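Local coordinates for NBS-LRR class disease resistance protein (Oryza sativa subsp. japonica, PDB 6FU9), which probably acts as an intracellular immune receptor of rice, sensing a fungal effector through an integrated heavy-metal-associated (HMA) domain, at residues Met25-Ser30 and Val60-Lys65. Residues are numbered along the deposited sequence; the frame is centred on the assembly and turned at random. Where two conformers were deposited one is given.
Sequences MSLVAS and VSALRK
Beside the meeting of Leu-27 with Ala-62 and Leu-63, the flat side-chain group is the guanidinium of Arg-64, on the outer flank of helix 56-66: CG2 of Val-60 lies 3.6 Å above its plane, over the centre of one face, while NE donates a hydrogen bond to the carbonyl O of Ala-70. The βαββαβ order and four-stranded antiparallel sheet mark a ferredoxin-like fold, as in HMA domains, and the contact illustrates how its two helices pack side by side on one sheet face. The axes of segments 25-29 and 60-65 run nearly antiparallel (155°) and approach to 10.6 Å, a gap bridged by apolar branches without any hydrogen bond. Leu-27 points at the other helix: with CG swung anti to the backbone N (chi1 -176°), its branches extend that way. CD2 of Leu-27 meets CD2 of Leu-63 at 4.0 Å and CB of Ala-62 at 4.1 Å. Leu-63 instead holds CG anti to its carbonyl carbon (chi1 -72°), which turns its end nearer to helix 18-29, where its CD2 also touches CG2 of Val-28 at 4.1 Å. Below, Val-28 rests on Val-34 and Val-37, and Leu-63 on Phe-11, of the sheet. Leu-27 CD1, the other branch, settles 3.9 Å from the carbonyl O of Ala-62.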
ATOM      1  N   MET A  25      -1.594   3.520 -15.007  1.00 20.40           N
ATOM      2  CA  MET A  25      -1.706   4.843 -14.429  1.00 20.56           C
ATOM      3  C   MET A  25      -2.750   5.669 -15.204  1.00 21.01           C
ATOM      4  O   MET A  25      -3.513   6.426 -14.593  1.00 19.75           O
ATOM      5  CB  MET A  25      -0.333   5.541 -14.172  1.00 27.36           C
ATOM      6  CG  MET A  25       0.485   5.249 -12.772  1.00 22.34           C
ATOM      7  SD  MET A  25       1.958   6.157 -12.830  1.00 42.80           S
ATOM      8  CE  MET A  25       2.770   5.573 -14.331  1.00 45.65           C
ATOM      9  N   SER A  26      -2.814   5.532 -16.524  1.00 20.26           N
ATOM     10  CA  SER A  26      -3.769   6.259 -17.316  0.50 20.12           C
ATOM     11  C   SER A  26      -5.222   5.850 -16.997  1.00 18.31           C
ATOM     12  O   SER A  26      -6.109   6.696 -16.873  1.00 19.31           O
ATOM     13  CB  SER A  26      -3.458   6.039 -18.791  0.50 24.59           C
ATOM     14  OG  SER A  26      -4.295   6.865 -19.531  0.50 27.07           O
ATOM     15  N   LEU A  27      -5.444   4.558 -16.918  1.00 16.51           N
ATOM     16  CA  LEU A  27      -6.775   4.033 -16.579  1.00 17.00           C
ATOM     17  C   LEU A  27      -7.218   4.519 -15.206  1.00 15.59           C
ATOM     18  O   LEU A  27      -8.332   5.022 -15.059  1.00 16.33           O
ATOM     19  CB  LEU A  27      -6.762   2.516 -16.634  1.00 18.24           C
ATOM     20  CG  LEU A  27      -8.067   1.772 -16.413  1.00 18.83           C
ATOM     21  CD1 LEU A  27      -7.849   0.363 -16.995  1.00 22.94           C
ATOM     22  CD2 LEU A  27      -8.421   1.673 -14.986  1.00 22.40           C
ATOM     23  N   VAL A  28      -6.342   4.439 -14.239  1.00 15.13           N
ATOM     24  CA  VAL A  28      -6.698   4.888 -12.904  1.00 14.59           C
ATOM     25  C   VAL A  28      -6.938   6.354 -12.866  1.00 15.79           C
ATOM     26  O   VAL A  28      -7.944   6.829 -12.269  1.00 16.19           O
ATOM     27  CB  VAL A  28      -5.630   4.435 -11.885  1.00 15.25           C
ATOM     28  CG1 VAL A  28      -5.962   4.967 -10.491  1.00 15.22           C
ATOM     29  CG2 VAL A  28      -5.502   2.956 -11.815  1.00 16.87           C
ATOM     30  N   ALA A  29      -6.093   7.158 -13.483  1.00 16.53           N
ATOM     31  CA  ALA A  29      -6.267   8.592 -13.486  1.00 17.91           C
ATOM     32  C   ALA A  29      -7.567   9.053 -14.164  1.00 18.17           C
ATOM     33  O   ALA A  29      -8.059  10.135 -13.868  1.00 20.39           O
ATOM     34  CB  ALA A  29      -5.034   9.262 -14.069  1.00 20.82           C
ATOM     35  N   SER A  30      -8.064   8.242 -15.066  1.00 17.73           N
ATOM     36  CA  SER A  30      -9.324   8.580 -15.723  0.50 18.60           C
ATOM     37  C   SER A  30     -10.573   8.113 -14.981  1.00 16.36           C
ATOM     38  O   SER A  30     -11.661   8.350 -15.438  1.00 19.38           O
ATOM     39  CB  SER A  30      -9.382   8.100 -17.177  0.50 21.11           C
ATOM     40  OG  SER A  30      -8.921   9.152 -18.025  0.50 29.40           O
ATOM     41  N   VAL A  60     -11.252  -2.278 -10.044  1.00 15.77           N
ATOM     42  CA  VAL A  60     -10.548  -3.519 -10.134  1.00 15.97           C
ATOM     43  C   VAL A  60     -10.926  -4.351 -11.356  1.00 17.66           C
ATOM     44  O   VAL A  60     -10.076  -4.986 -11.975  1.00 17.29           O
ATOM     45  CB  VAL A  60     -10.564  -4.292  -8.836  1.00 17.32           C
ATOM     46  CG1 VAL A  60     -11.919  -4.993  -8.629  1.00 19.68           C
ATOM     47  CG2 VAL A  60      -9.435  -5.296  -8.783  1.00 18.90           C
ATOM     48  N   SER A  61     -12.202  -4.340 -11.718  1.00 17.41           N
ATOM     49  CA  SER A  61     -12.659  -5.019 -12.902  1.00 19.15           C
ATOM     50  C   SER A  61     -11.993  -4.468 -14.159  1.00 17.92           C
ATOM     51  O   SER A  61     -11.520  -5.230 -15.050  1.00 18.81           O
ATOM     52  CB  SER A  61     -14.215  -4.934 -12.964  1.00 23.19           C
ATOM     53  OG  SER A  61     -14.668  -5.442 -14.166  1.00 27.22           O
ATOM     54  N   ALA A  62     -11.937  -3.144 -14.250  1.00 16.97           N
ATOM     55  CA  ALA A  62     -11.345  -2.505 -15.415  1.00 16.61           C
ATOM     56  C   ALA A  62      -9.857  -2.850 -15.489  1.00 16.02           C
ATOM     57  O   ALA A  62      -9.343  -3.171 -16.576  1.00 17.58           O
ATOM     58  CB  ALA A  62     -11.557  -0.994 -15.355  1.00 17.36           C
ATOM     59  N   LEU A  63      -9.177  -2.833 -14.351  1.00 15.38           N
ATOM     60  CA  LEU A  63      -7.740  -3.198 -14.341  1.00 14.71           C
ATOM     61  C   LEU A  63      -7.528  -4.608 -14.777  1.00 15.96           C
ATOM     62  O   LEU A  63      -6.555  -4.901 -15.556  1.00 17.07           O
ATOM     63  CB  LEU A  63      -7.150  -2.959 -12.930  1.00 15.01           C
ATOM     64  CG  LEU A  63      -6.968  -1.506 -12.553  1.00 15.13           C
ATOM     65  CD1 LEU A  63      -6.756  -1.346 -11.061  1.00 16.52           C
ATOM     66  CD2 LEU A  63      -5.841  -0.849 -13.296  1.00 17.01           C
ATOM     67  N   ARG A  64      -8.386  -5.534 -14.380  1.00 16.24           N
ATOM     68  CA  ARG A  64      -8.260  -6.923 -14.770  1.00 16.56           C
ATOM     69  C   ARG A  64      -8.471  -7.098 -16.268  1.00 18.41           C
ATOM     70  O   ARG A  64      -7.848  -7.981 -16.853  1.00 20.62           O
ATOM     71  CB  ARG A  64      -9.267  -7.740 -13.932  1.00 17.59           C
ATOM     72  CG  ARG A  64      -8.777  -7.926 -12.522  1.00 17.40           C
ATOM     73  CD  ARG A  64      -9.814  -8.553 -11.632  1.00 20.13           C
ATOM     74  NE  ARG A  64      -9.264  -8.705 -10.282  1.00 19.74           N
ATOM     75  CZ  ARG A  64      -9.994  -8.893  -9.167  1.00 22.33           C
ATOM     76  NH1 ARG A  64     -11.327  -8.804  -9.199  1.00 27.35           N
ATOM     77  NH2 ARG A  64      -9.391  -9.057  -8.013  1.00 22.29           N
ATOM     78  N   LYS A  65      -9.342  -6.306 -16.885  1.00 17.10           N
ATOM     79  CA  LYS A  65      -9.606  -6.426 -18.328  1.00 19.12           C
ATOM     80  C   LYS A  65      -8.509  -5.821 -19.169  1.00 21.47           C
ATOM     81  O   LYS A  65      -8.212  -6.347 -20.241  1.00 21.79           O
ATOM     82  CB  LYS A  65     -10.961  -5.770 -18.687  1.00 21.65           C
ATOM     83  CG  LYS A  65     -12.149  -6.579 -18.169  1.00 23.73           C
ATOM     84  CD  LYS A  65     -13.526  -6.076 -18.625  1.00 31.15           C
ATOM     85  CE  LYS A  65     -13.868  -4.755 -18.042  1.00 29.01           C
ATOM     86  NZ  LYS A  65     -15.289  -4.462 -18.387  1.00 22.54           N
TER